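Local coordinates for GRAS family transcription factor containing protein, expressed (Oryza sativa Japonica Group, PDB 5HYZ) that binds DNA in vitro and probably acts as a transcription factor in plant development and resistance to abiotic stress, at residues L8-S12 with F255-L259; E75-Y80 with R282-M287; W124-Q129 with L167-A171; P234-L239 with V371-R375. All blocks are in the same frame, centred on the assembly; numbering follows the deposited sequence.

In the fold
The four contacts span the GRAS domain from its helical bundle to its Rossmann-like core. Interaction 1 joins two helices at the bundle end of the molecule, about 22 Å from the centre of the chain, and interaction 2 lies about 23 Å away, centre to centre; helices 251-272 and 278-296, consecutive in sequence, lead from one to the other. Interactions 3 and 4 belong to the core, with nearest atoms about 6 Å apart: interaction 3 pairs two crossover helices beside the second subunit, interaction 4 adds the C-terminal strand to the sheet. About 44 Å separates the centres of interactions 1 and 3. Interactions 1, 2 and 4 alternate along the chain, their segments interleaved in sequence within one domain.

Interaction 1: L8-S12 with F255-L259; sequences LLSCS and FANAL
Ser12 OG donates a 2.7 Å hydrogen bond to Leu9 O, one turn back on its own helix, and the same side chain covers the ring of Phe255 on the facing helix. These two helices, 3-16 and 251-272, run nearly antiparallel (156°) in the helix bundle of the GRAS domain, bringing the predicted first leucine repeat against the predicted PFYRE region. The serine torsion sets OG between its own backbone N and carbonyl carbon, from where the hydroxyl turns back to the carbonyl of Leu9 and CB remains over the aromatic face. Ser12 CB stands 3.5 Å from the centroid of the Phe255 ring and only 10° off the ring normal, a CH-pi contact over the middle of the ring. The hydroxyl's polar demand is thus met by its own helix while its carbon packs across the interface.

Phe255 reaches over because its CG is extended away from the backbone N (chi1 -171°). At the far edge of this ring, in its plane, Leu8 CG comes to 3.7 Å from Phe255 CZ, the two side chains crossing at about a right angle. Leu9 CD2 also arrives near the ring plane, 4.1 Å from Phe255 CD1, and rests 3.9 Å from Ala256 CA. Phe47 of helix 39-57 meets the Phe255 ring edge-to-face, and also touches Leu8 and Leu259, adding a third helix to the layer. Leu259 divides its two methyls between the leucines: CD1 is 4.0 Å from Leu8 CD2, and CD2 is 3.7 Å from Leu9 CG.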
loop_
_atom_site.group_PDB
_atom_site.type_symbol
_atom_site.label_atom_id
_atom_site.label_comp_id
_atom_site.label_asym_id
_atom_site.label_seq_id
_atom_site.Cartn_x
_atom_site.Cartn_y
_atom_site.Cartn_z
ATOM N N LEU A 8 30.052 21.511 3.414
ATOM C CA LEU A 8 29.185 22.154 2.430
ATOM C C LEU A 8 28.540 23.453 2.917
ATOM O O LEU A 8 28.519 24.471 2.230
ATOM C CB LEU A 8 28.111 21.158 2.036
ATOM C CG LEU A 8 27.352 21.412 0.761
ATOM C CD1 LEU A 8 28.238 21.780 -0.401
ATOM C CD2 LEU A 8 26.622 20.125 0.480
ATOM N N LEU A 9 27.991 23.407 4.127
ATOM C CA LEU A 9 27.408 24.604 4.711
ATOM C C LEU A 9 28.448 25.746 4.861
ATOM O O LEU A 9 28.171 26.906 4.510
ATOM C CB LEU A 9 26.768 24.253 6.072
ATOM C CG LEU A 9 25.474 23.400 5.991
ATOM C CD1 LEU A 9 25.191 22.773 7.354
ATOM C CD2 LEU A 9 24.254 24.238 5.478
ATOM N N SER A 10 29.646 25.428 5.333
ATOM C CA SER A 10 30.644 26.520 5.387
ATOM C C SER A 10 30.974 27.024 4.014
ATOM O O SER A 10 31.215 28.214 3.843
ATOM C CB SER A 10 31.947 26.115 6.111
ATOM O OG SER A 10 32.235 24.767 5.887
ATOM N N CYS A 11 30.984 26.142 3.009
ATOM C CA CYS A 11 31.142 26.613 1.642
ATOM C C CYS A 11 30.082 27.633 1.267
ATOM O O CYS A 11 30.402 28.680 0.714
ATOM C CB CYS A 11 31.094 25.432 0.638
ATOM S SG CYS A 11 32.640 24.483 0.591
ATOM N N SER A 12 28.803 27.333 1.527
ATOM C CA SER A 12 27.767 28.292 1.119
ATOM C C SER A 12 27.962 29.642 1.819
ATOM O O SER A 12 27.740 30.702 1.224
ATOM C CB SER A 12 26.346 27.756 1.424
ATOM O OG SER A 12 26.132 27.584 2.817
ATOM N N PHE A 255 19.829 27.834 1.321
ATOM C CA PHE A 255 20.748 26.687 1.219
ATOM C C PHE A 255 20.701 25.802 2.432
ATOM O O PHE A 255 20.614 24.568 2.314
ATOM C CB PHE A 255 22.179 27.230 0.927
ATOM C CG PHE A 255 23.188 26.160 0.593
ATOM C CD1 PHE A 255 23.698 25.339 1.606
ATOM C CD2 PHE A 255 23.659 26.024 -0.707
ATOM C CE1 PHE A 255 24.641 24.381 1.320
ATOM C CE2 PHE A 255 24.619 25.060 -1.018
ATOM C CZ PHE A 255 25.112 24.238 0.012
ATOM N N ALA A 256 20.744 26.389 3.635
ATOM C CA ALA A 256 20.631 25.571 4.828
ATOM C C ALA A 256 19.272 24.807 4.970
ATOM O O ALA A 256 19.238 23.638 5.347
ATOM C CB ALA A 256 20.857 26.446 6.081
ATOM N N ASN A 257 18.182 25.511 4.657
ATOM C CA ASN A 257 16.835 24.931 4.746
ATOM C C ASN A 257 16.717 23.737 3.776
ATOM O O ASN A 257 16.227 22.657 4.101
ATOM C CB ASN A 257 15.806 26.016 4.385
ATOM C CG ASN A 257 15.703 27.124 5.443
ATOM O OD1 ASN A 257 16.270 26.993 6.514
ATOM N ND2 ASN A 257 15.018 28.230 5.121
ATOM N N ALA A 258 17.146 23.988 2.544
ATOM C CA ALA A 258 17.094 22.974 1.494
ATOM C C ALA A 258 17.961 21.784 1.860
ATOM O O ALA A 258 17.550 20.644 1.690
ATOM C CB ALA A 258 17.512 23.590 0.097
ATOM N N LEU A 259 19.162 22.038 2.370
ATOM C CA LEU A 259 20.061 20.924 2.698
ATOM C C LEU A 259 19.469 20.025 3.769
ATOM O O LEU A 259 19.505 18.813 3.670
ATOM C CB LEU A 259 21.435 21.435 3.146
ATOM C CG LEU A 259 22.489 20.330 3.232
ATOM C CD1 LEU A 259 22.846 19.813 1.827
ATOM C CD2 LEU A 259 23.702 20.895 3.944
#

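Interaction 2: E75-Y80 with R282-M287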
loop_
_atom_site.group_PDB
_atom_site.type_symbol
_atom_site.label_atom_id
_atom_site.label_comp_id
_atom_site.label_asym_id
_atom_site.label_seq_id
_atom_site.Cartn_x
_atom_site.Cartn_y
_atom_site.Cartn_z
ATOM N N GLU A 75 11.011 11.565 -17.364
ATOM C CA GLU A 75 11.791 11.409 -16.150
ATOM C C GLU A 75 10.879 11.586 -14.965
ATOM O O GLU A 75 10.689 10.650 -14.211
ATOM C CB GLU A 75 12.963 12.391 -16.114
ATOM C CG GLU A 75 14.020 12.128 -17.191
ATOM C CD GLU A 75 14.553 10.689 -17.179
ATOM O OE1 GLU A 75 15.730 10.496 -16.822
ATOM O OE2 GLU A 75 13.818 9.745 -17.543
ATOM N N LEU A 76 10.265 12.758 -14.853
ATOM C CA LEU A 76 9.384 13.059 -13.732
ATOM C C LEU A 76 8.272 12.042 -13.497
ATOM O O LEU A 76 7.975 11.717 -12.362
ATOM C CB LEU A 76 8.750 14.430 -13.913
ATOM C CG LEU A 76 9.694 15.583 -13.647
ATOM C CD1 LEU A 76 8.865 16.850 -13.602
ATOM C CD2 LEU A 76 10.452 15.346 -12.339
ATOM N N THR A 77 7.644 11.551 -14.553
ATOM C CA THR A 77 6.496 10.691 -14.336
ATOM C C THR A 77 7.003 9.342 -13.767
ATOM O O THR A 77 6.409 8.781 -12.809
ATOM C CB THR A 77 5.661 10.544 -15.643
ATOM O OG1 THR A 77 4.370 10.005 -15.335
ATOM C CG2 THR A 77 6.379 9.688 -16.683
ATOM N N LEU A 78 8.139 8.875 -14.284
ATOM C CA LEU A 78 8.750 7.667 -13.750
ATOM C C LEU A 78 9.203 7.855 -12.313
ATOM O O LEU A 78 9.093 6.935 -11.485
ATOM C CB LEU A 78 9.950 7.252 -14.593
ATOM C CG LEU A 78 9.707 6.203 -15.683
ATOM C CD1 LEU A 78 8.388 6.452 -16.421
ATOM C CD2 LEU A 78 10.888 6.259 -16.631
ATOM N N CYS A 79 9.738 9.048 -12.045
ATOM C CA CYS A 79 10.244 9.415 -10.720
ATOM C C CYS A 79 9.133 9.401 -9.714
ATOM O O CYS A 79 9.292 8.862 -8.646
ATOM C CB CYS A 79 10.871 10.811 -10.733
ATOM S SG CYS A 79 12.467 10.880 -11.563
ATOM N N TYR A 80 8.037 10.061 -10.060
ATOM C CA TYR A 80 6.846 10.116 -9.236
ATOM C C TYR A 80 6.396 8.716 -8.877
ATOM O O TYR A 80 6.105 8.426 -7.700
ATOM C CB TYR A 80 5.728 10.881 -9.959
ATOM C CG TYR A 80 4.455 11.039 -9.161
ATOM C CD1 TYR A 80 4.366 11.984 -8.139
ATOM C CD2 TYR A 80 3.330 10.256 -9.443
ATOM C CE1 TYR A 80 3.188 12.153 -7.404
ATOM C CE2 TYR A 80 2.138 10.411 -8.708
ATOM C CZ TYR A 80 2.079 11.368 -7.694
ATOM O OH TYR A 80 0.900 11.506 -6.951
ATOM N N ARG A 282 17.529 7.948 -10.671
ATOM C CA ARG A 282 16.687 8.785 -11.485
ATOM C C ARG A 282 15.961 9.782 -10.570
ATOM O O ARG A 282 15.883 10.956 -10.875
ATOM C CB ARG A 282 15.664 7.964 -12.295
ATOM C CG ARG A 282 14.863 8.819 -13.281
ATOM C CD ARG A 282 13.881 7.996 -14.128
ATOM N NE ARG A 282 14.587 6.912 -14.809
ATOM C CZ ARG A 282 14.573 5.636 -14.422
ATOM N NH1 ARG A 282 13.863 5.275 -13.360
ATOM N NH2 ARG A 282 15.255 4.716 -15.101
ATOM N N VAL A 283 15.417 9.294 -9.461
ATOM C CA VAL A 283 14.707 10.210 -8.571
ATOM C C VAL A 283 15.649 11.281 -8.014
ATOM O O VAL A 283 15.352 12.485 -8.059
ATOM C CB VAL A 283 14.061 9.440 -7.396
ATOM C CG1 VAL A 283 13.502 10.434 -6.338
ATOM C CG2 VAL A 283 12.955 8.535 -7.943
ATOM N N GLU A 284 16.773 10.828 -7.492
ATOM C CA GLU A 284 17.761 11.717 -6.890
ATOM C C GLU A 284 18.284 12.783 -7.872
ATOM O O GLU A 284 18.456 13.945 -7.512
ATOM C CB GLU A 284 18.894 10.882 -6.295
ATOM C CG GLU A 284 18.443 10.109 -5.014
ATOM C CD GLU A 284 19.397 9.024 -4.608
ATOM O OE1 GLU A 284 20.246 8.666 -5.449
ATOM O OE2 GLU A 284 19.314 8.526 -3.464
ATOM N N ARG A 285 18.474 12.421 -9.130
ATOM C CA ARG A 285 19.019 13.364 -10.109
ATOM C C ARG A 285 17.980 14.228 -10.815
ATOM O O ARG A 285 18.105 15.454 -10.858
ATOM C CB ARG A 285 19.836 12.580 -11.138
ATOM C CG ARG A 285 20.304 13.426 -12.280
ATOM C CD ARG A 285 21.093 12.609 -13.262
ATOM N NE ARG A 285 21.636 13.493 -14.303
ATOM C CZ ARG A 285 22.353 13.080 -15.352
ATOM N NH1 ARG A 285 22.632 11.790 -15.501
ATOM N NH2 ARG A 285 22.798 13.957 -16.245
ATOM N N TRP A 286 16.936 13.598 -11.364
ATOM C CA TRP A 286 15.985 14.275 -12.220
ATOM C C TRP A 286 14.849 14.904 -11.471
ATOM O O TRP A 286 14.205 15.809 -11.986
ATOM C CB TRP A 286 15.437 13.289 -13.272
ATOM C CG TRP A 286 16.528 12.935 -14.201
ATOM C CD1 TRP A 286 17.156 11.718 -14.347
ATOM C CD2 TRP A 286 17.211 13.850 -15.060
ATOM N NE1 TRP A 286 18.156 11.823 -15.286
ATOM C CE2 TRP A 286 18.213 13.120 -15.735
ATOM C CE3 TRP A 286 17.059 15.220 -15.338
ATOM C CZ2 TRP A 286 19.068 13.717 -16.679
ATOM C CZ3 TRP A 286 17.907 15.819 -16.276
ATOM C CH2 TRP A 286 18.898 15.062 -16.937
HETATM N N MSE A 287 14.581 14.443 -10.259
HETATM C CA MSE A 287 13.533 15.117 -9.502
HETATM C C MSE A 287 14.195 15.980 -8.429
HETATM O O MSE A 287 14.135 17.203 -8.525
HETATM C CB MSE A 287 12.549 14.119 -8.896
HETATM C CG MSE A 287 11.411 14.819 -8.178
HETATM SE SE MSE A 287 10.116 13.458 -7.525
HETATM C CE MSE A 287 8.778 13.596 -9.011
#
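Glu75 crosses Trp286 obliquely, its CB 3.9 Å from Trp286 CB. The next carbon, CG, is over a face of the indole, 4.2 Å from the centroid of the Trp286 five-membered ring, in a CH-pi contact. A bend at chi2 (-54°) turns the carboxylate back over the indole, 63° from its plane. The carboxylate is poorly ordered, so the 3.1 Å approach of Glu75 OE1 to Trp286 CD1 is approximate. OE1 also nears Trp286 NE1, but from over the ring face, at too poor an N-H angle for a hydrogen bond. OE2 leans toward Arg282, but 4.0 Å from Arg282 NE is beyond a salt bridge. Leu78 CD2 covers one face of the Arg282 guanidinium, Arg285 NE the other face of Trp286.

Cys79 SG comes within 3.6 Å of Arg282 CG, and Cys79 CB is 3.9 Å from CE of Met287, a selenomethionine where the helix widens into a pi turn. Helices 74-86 and 278-296 thereby join the start of the predicted VHIID region to the predicted PFYRE region. Leu151, from a loop, touches Leu76, Tyr80 and Met287; Val283 packs on Leu269 of helix 251-272, and Arg285 on Tyr46 of helix 39-57.

Interaction 3: W124-Q129 with L167-A171; sequences WAALLQ and LRDFA
Phe170 presses its ring against helix 122-132 at Ala125, whose O is 3.3 Å from Phe170 CE2. The CB of Ala125 lies over one face of this ring, shifted toward the rim and 4.2 Å from Phe170 CD2, whereas Leu128 CB approaches the edge near the ring plane, 4.1 Å from Phe170 CE2, the two side chains lying alongside and pointing opposite ways. One turn earlier, Leu167 sends its CD2 methyl into the corner between Trp124 and Ala125: it is 3.7 Å from Ala125 N and 4.0 Å from Trp124 CB. With CG swung opposite its own carbonyl carbon (chi1 -68°), Leu167 brings that methyl onto the other helix's backbone.

A second shell packs around these groups. Both helices are crossovers of successive beta-alpha-beta units in the Rossmann-like core, running almost parallel (15°). Trp124 turns its indole away from this interface toward the sheet, where NE1 bonds to Asp115 OD2 of the VHIID motif. Phe178 of strand 177-182 touches Leu167 and Ala171, and Ile142 of strand 141-148 supports Leu128. From the second subunit of the homodimer, Trp341 packs on Ala125 and Leu167, and Ser334 on Phe170.

Gln129 carries the polar exception: its OE1, 3.9 Å from Phe170 CZ, hydrogen-bonds to Ser334 OG of the second subunit, and NE2 makes a weak bond to Tyr331 O there. The side chains thus meet carbon to carbon, with ring and methyl also laid on the backbone at Ala125, while the buried amide has its partners in the second subunit.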
loop_
_atom_site.group_PDB
_atom_site.type_symbol
_atom_site.label_atom_id
_atom_site.label_comp_id
_atom_site.label_asym_id
_atom_site.label_seq_id
_atom_site.Cartn_x
_atom_site.Cartn_y
_atom_site.Cartn_z
ATOM N N TRP A 124 -8.764 10.018 -6.398
ATOM C CA TRP A 124 -10.200 10.059 -6.562
ATOM C C TRP A 124 -10.834 8.705 -6.575
ATOM O O TRP A 124 -11.992 8.590 -6.206
ATOM C CB TRP A 124 -10.540 10.865 -7.879
ATOM C CG TRP A 124 -9.853 12.205 -7.769
ATOM C CD1 TRP A 124 -8.987 12.764 -8.679
ATOM C CD2 TRP A 124 -9.877 13.109 -6.620
ATOM N NE1 TRP A 124 -8.499 13.958 -8.189
ATOM C CE2 TRP A 124 -9.016 14.190 -6.941
ATOM C CE3 TRP A 124 -10.547 13.104 -5.376
ATOM C CZ2 TRP A 124 -8.775 15.252 -6.059
ATOM C CZ3 TRP A 124 -10.281 14.160 -4.443
ATOM C CH2 TRP A 124 -9.394 15.242 -4.820
ATOM N N ALA A 125 -10.101 7.689 -6.977
ATOM C CA ALA A 125 -10.645 6.332 -6.832
ATOM C C ALA A 125 -10.831 6.021 -5.330
ATOM O O ALA A 125 -11.882 5.519 -4.913
ATOM C CB ALA A 125 -9.712 5.322 -7.483
ATOM N N ALA A 126 -9.842 6.429 -4.531
ATOM C CA ALA A 126 -9.970 6.243 -3.090
ATOM C C ALA A 126 -11.156 7.030 -2.519
ATOM O O ALA A 126 -11.935 6.545 -1.642
ATOM C CB ALA A 126 -8.615 6.623 -2.396
ATOM N N LEU A 127 -11.308 8.278 -2.969
ATOM C CA LEU A 127 -12.395 9.074 -2.462
ATOM C C LEU A 127 -13.757 8.494 -2.893
ATOM O O LEU A 127 -14.708 8.488 -2.130
ATOM C CB LEU A 127 -12.299 10.550 -2.996
ATOM C CG LEU A 127 -13.424 11.406 -2.380
ATOM C CD1 LEU A 127 -13.149 11.793 -0.890
ATOM C CD2 LEU A 127 -13.600 12.742 -3.140
ATOM N N LEU A 128 -13.851 8.041 -4.130
ATOM C CA LEU A 128 -15.127 7.448 -4.589
ATOM C C LEU A 128 -15.507 6.252 -3.697
ATOM O O LEU A 128 -16.644 6.099 -3.266
ATOM C CB LEU A 128 -14.984 6.990 -6.037
ATOM C CG LEU A 128 -15.049 8.157 -7.061
ATOM C CD1 LEU A 128 -14.620 7.657 -8.497
ATOM C CD2 LEU A 128 -16.457 8.771 -7.052
ATOM N N GLN A 129 -14.537 5.396 -3.456
ATOM C CA GLN A 129 -14.809 4.253 -2.551
ATOM C C GLN A 129 -15.294 4.706 -1.172
ATOM O O GLN A 129 -16.301 4.182 -0.590
ATOM C CB GLN A 129 -13.539 3.423 -2.431
ATOM C CG GLN A 129 -13.658 2.167 -1.449
ATOM C CD GLN A 129 -14.478 1.068 -2.065
ATOM O OE1 GLN A 129 -14.664 1.010 -3.273
ATOM N NE2 GLN A 129 -14.993 0.158 -1.214
ATOM N N LEU A 167 -11.377 6.126 -14.055
ATOM C CA LEU A 167 -12.274 6.566 -13.000
ATOM C C LEU A 167 -13.745 6.322 -13.320
ATOM O O LEU A 167 -14.546 5.966 -12.458
ATOM C CB LEU A 167 -12.125 8.067 -12.685
ATOM C CG LEU A 167 -10.776 8.403 -12.028
ATOM C CD1 LEU A 167 -10.634 9.954 -11.984
ATOM C CD2 LEU A 167 -10.801 7.850 -10.559
ATOM N N ARG A 168 -14.125 6.508 -14.596
ATOM C CA ARG A 168 -15.521 6.255 -14.947
ATOM C C ARG A 168 -15.849 4.765 -14.832
ATOM O O ARG A 168 -16.932 4.411 -14.355
ATOM C CB ARG A 168 -15.794 6.755 -16.405
ATOM C CG ARG A 168 -15.916 8.290 -16.474
ATOM C CD ARG A 168 -15.973 8.761 -18.029
ATOM N NE ARG A 168 -16.070 10.257 -18.105
ATOM C CZ ARG A 168 -17.208 10.918 -18.008
ATOM N NH1 ARG A 168 -18.365 10.247 -17.837
ATOM N NH2 ARG A 168 -17.197 12.244 -18.083
ATOM N N ASP A 169 -14.903 3.896 -15.214
ATOM C CA ASP A 169 -15.140 2.422 -15.069
ATOM C C ASP A 169 -15.288 2.062 -13.581
ATOM O O ASP A 169 -16.142 1.254 -13.148
ATOM C CB ASP A 169 -14.013 1.595 -15.704
ATOM C CG ASP A 169 -14.021 1.670 -17.249
ATOM O OD1 ASP A 169 -15.020 2.161 -17.834
ATOM O OD2 ASP A 169 -13.005 1.281 -17.851
ATOM N N PHE A 170 -14.456 2.723 -12.752
ATOM C CA PHE A 170 -14.545 2.453 -11.300
ATOM C C PHE A 170 -15.860 2.877 -10.683
ATOM O O PHE A 170 -16.506 2.164 -9.859
ATOM C CB PHE A 170 -13.355 3.175 -10.622
ATOM C CG PHE A 170 -13.168 2.816 -9.154
ATOM C CD1 PHE A 170 -12.593 1.614 -8.817
ATOM C CD2 PHE A 170 -13.562 3.704 -8.135
ATOM C CE1 PHE A 170 -12.425 1.260 -7.496
ATOM C CE2 PHE A 170 -13.413 3.330 -6.780
ATOM C CZ PHE A 170 -12.809 2.116 -6.493
ATOM N N ALA A 171 -16.308 4.078 -11.076
ATOM C CA ALA A 171 -17.560 4.583 -10.575
ATOM C C ALA A 171 -18.729 3.658 -10.973
ATOM O O ALA A 171 -19.699 3.563 -10.229
ATOM C CB ALA A 171 -17.837 6.031 -11.121
#

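Interaction 4: P234-L239 with V371-R375; sequences PAVVTL and VSAWR
Trp374 turns the edge of its indole toward Val237 O, which lies near the ring plane, and CD1 is 3.5 Å from that oxygen. Leu239 CB approaches the same ring obliquely, 4.0 Å from Trp374 NE1. Within its own strand, Trp374 NE1 donates to Ser372 OG at 2.8 Å, the acceptor tilted 20° from the ring plane. Met318 and Gln315 of helix 311-320 also pack on the tryptophan. In the guanidinium plane of Arg375, at its edge, sits Ala235 O: NE and NH2 both donate to this one oxygen, side-on, with NH2 at 3.0 Å. They reach it from opposite faces of the carbonyl plane, and each bond is bent, about 142° at the hydrogen.

These side chains lie along an antiparallel strand pair. In the Rossmann-like sheet, strand 236-242 is the last of a run of parallel strands, and the C-terminal strand 366-374, of the SAW region, lies antiparallel beside it, recalling the antiparallel strand of Rossmann-like methyltransferases. Val237 with Trp374 and Leu239 with Ser372 are hydrogen-bonded pairs; the shortest of the four backbone bonds runs from Val237 N to Trp374 O at 2.8 Å. Between them, Thr238 and Ala373 form a non-hydrogen-bonded pair, and Thr238 OG1 bonds to Asn206 OD1 of strand 202-208. A water donates to Leu239 O and lies 2.6 Å from Ser372 OG, which thus meets both the water and Trp374 NE1.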
loop_
_atom_site.group_PDB
_atom_site.type_symbol
_atom_site.label_atom_id
_atom_site.label_comp_id
_atom_site.label_asym_id
_atom_site.label_seq_id
_atom_site.Cartn_x
_atom_site.Cartn_y
_atom_site.Cartn_z
ATOM N N PRO A 234 -16.256 26.842 -2.028
ATOM C CA PRO A 234 -16.036 25.435 -1.617
ATOM C C PRO A 234 -16.386 25.162 -0.173
ATOM O O PRO A 234 -16.187 25.965 0.760
ATOM C CB PRO A 234 -14.520 25.241 -1.899
ATOM C CG PRO A 234 -13.940 26.680 -1.870
ATOM C CD PRO A 234 -15.018 27.534 -2.414
ATOM N N ALA A 235 -16.881 23.948 0.050
ATOM C CA ALA A 235 -17.089 23.441 1.385
ATOM C C ALA A 235 -15.779 23.274 2.093
ATOM O O ALA A 235 -15.701 23.359 3.356
ATOM C CB ALA A 235 -17.830 22.080 1.305
ATOM N N VAL A 236 -14.718 22.960 1.311
ATOM C CA VAL A 236 -13.373 22.813 1.861
ATOM C C VAL A 236 -12.350 22.933 0.714
ATOM O O VAL A 236 -12.642 22.618 -0.442
ATOM C CB VAL A 236 -13.211 21.417 2.597
ATOM C CG1 VAL A 236 -13.213 20.259 1.576
ATOM C CG2 VAL A 236 -11.907 21.403 3.424
ATOM N N VAL A 237 -11.154 23.375 1.059
ATOM C CA VAL A 237 -10.012 23.423 0.183
ATOM C C VAL A 237 -8.906 22.679 0.879
ATOM O O VAL A 237 -8.558 22.993 2.049
ATOM C CB VAL A 237 -9.546 24.881 -0.063
ATOM C CG1 VAL A 237 -8.261 24.876 -0.950
ATOM C CG2 VAL A 237 -10.664 25.717 -0.738
ATOM N N THR A 238 -8.360 21.668 0.221
ATOM C CA THR A 238 -7.291 20.916 0.830
ATOM C C THR A 238 -5.972 21.286 0.212
ATOM O O THR A 238 -5.871 21.511 -1.003
ATOM C CB THR A 238 -7.520 19.383 0.693
ATOM O OG1 THR A 238 -7.953 19.104 -0.643
ATOM C CG2 THR A 238 -8.673 18.984 1.597
ATOM N N LEU A 239 -4.963 21.392 1.077
ATOM C CA LEU A 239 -3.658 21.846 0.662
ATOM C C LEU A 239 -2.622 20.830 1.090
ATOM O O LEU A 239 -2.540 20.489 2.302
ATOM C CB LEU A 239 -3.323 23.213 1.291
ATOM C CG LEU A 239 -1.942 23.799 0.966
ATOM C CD1 LEU A 239 -1.877 24.158 -0.516
ATOM C CD2 LEU A 239 -1.778 25.117 1.807
ATOM N N VAL A 371 -0.284 18.591 5.316
ATOM C CA VAL A 371 -1.622 18.646 4.745
ATOM C C VAL A 371 -2.470 19.505 5.659
ATOM O O VAL A 371 -2.318 19.471 6.894
ATOM C CB VAL A 371 -2.240 17.233 4.624
ATOM C CG1 VAL A 371 -3.734 17.325 4.170
ATOM C CG2 VAL A 371 -1.477 16.465 3.488
ATOM N N SER A 372 -3.362 20.307 5.082
ATOM C CA SER A 372 -4.279 21.139 5.869
ATOM C C SER A 372 -5.571 21.354 5.090
ATOM O O SER A 372 -5.614 21.139 3.869
ATOM C CB SER A 372 -3.649 22.509 6.206
ATOM O OG SER A 372 -3.119 23.098 5.029
ATOM N N ALA A 373 -6.605 21.741 5.800
ATOM C CA ALA A 373 -7.922 22.001 5.193
ATOM C C ALA A 373 -8.356 23.441 5.542
ATOM O O ALA A 373 -8.019 23.925 6.635
ATOM C CB ALA A 373 -8.969 20.997 5.730
ATOM N N TRP A 374 -9.106 24.085 4.645
ATOM C CA TRP A 374 -9.431 25.532 4.737
ATOM C C TRP A 374 -10.836 25.735 4.250
ATOM O O TRP A 374 -11.306 24.949 3.427
ATOM C CB TRP A 374 -8.462 26.368 3.852
ATOM C CG TRP A 374 -7.049 26.082 4.235
ATOM C CD1 TRP A 374 -6.243 25.050 3.779
ATOM C CD2 TRP A 374 -6.284 26.807 5.187
ATOM N NE1 TRP A 374 -5.016 25.113 4.409
ATOM C CE2 TRP A 374 -5.021 26.171 5.285
ATOM C CE3 TRP A 374 -6.557 27.928 6.006
ATOM C CZ2 TRP A 374 -4.009 26.616 6.153
ATOM C CZ3 TRP A 374 -5.502 28.376 6.909
ATOM C CH2 TRP A 374 -4.262 27.713 6.948
ATOM N N ARG A 375 -11.510 26.805 4.660
ATOM C CA ARG A 375 -12.776 27.168 3.964
ATOM C C ARG A 375 -13.073 28.690 3.977
ATOM O O ARG A 375 -12.383 29.336 4.814
ATOM C CB ARG A 375 -13.970 26.436 4.574
ATOM C CG ARG A 375 -14.267 26.797 6.054
ATOM C CD ARG A 375 -15.644 26.258 6.505
ATOM N NE ARG A 375 -15.868 24.894 6.007
ATOM C CZ ARG A 375 -15.876 23.792 6.771
ATOM N NH1 ARG A 375 -15.692 23.903 8.091
ATOM N NH2 ARG A 375 -16.065 22.576 6.222
HETATM O O HOH W 1 -0.776 22.212 4.200
#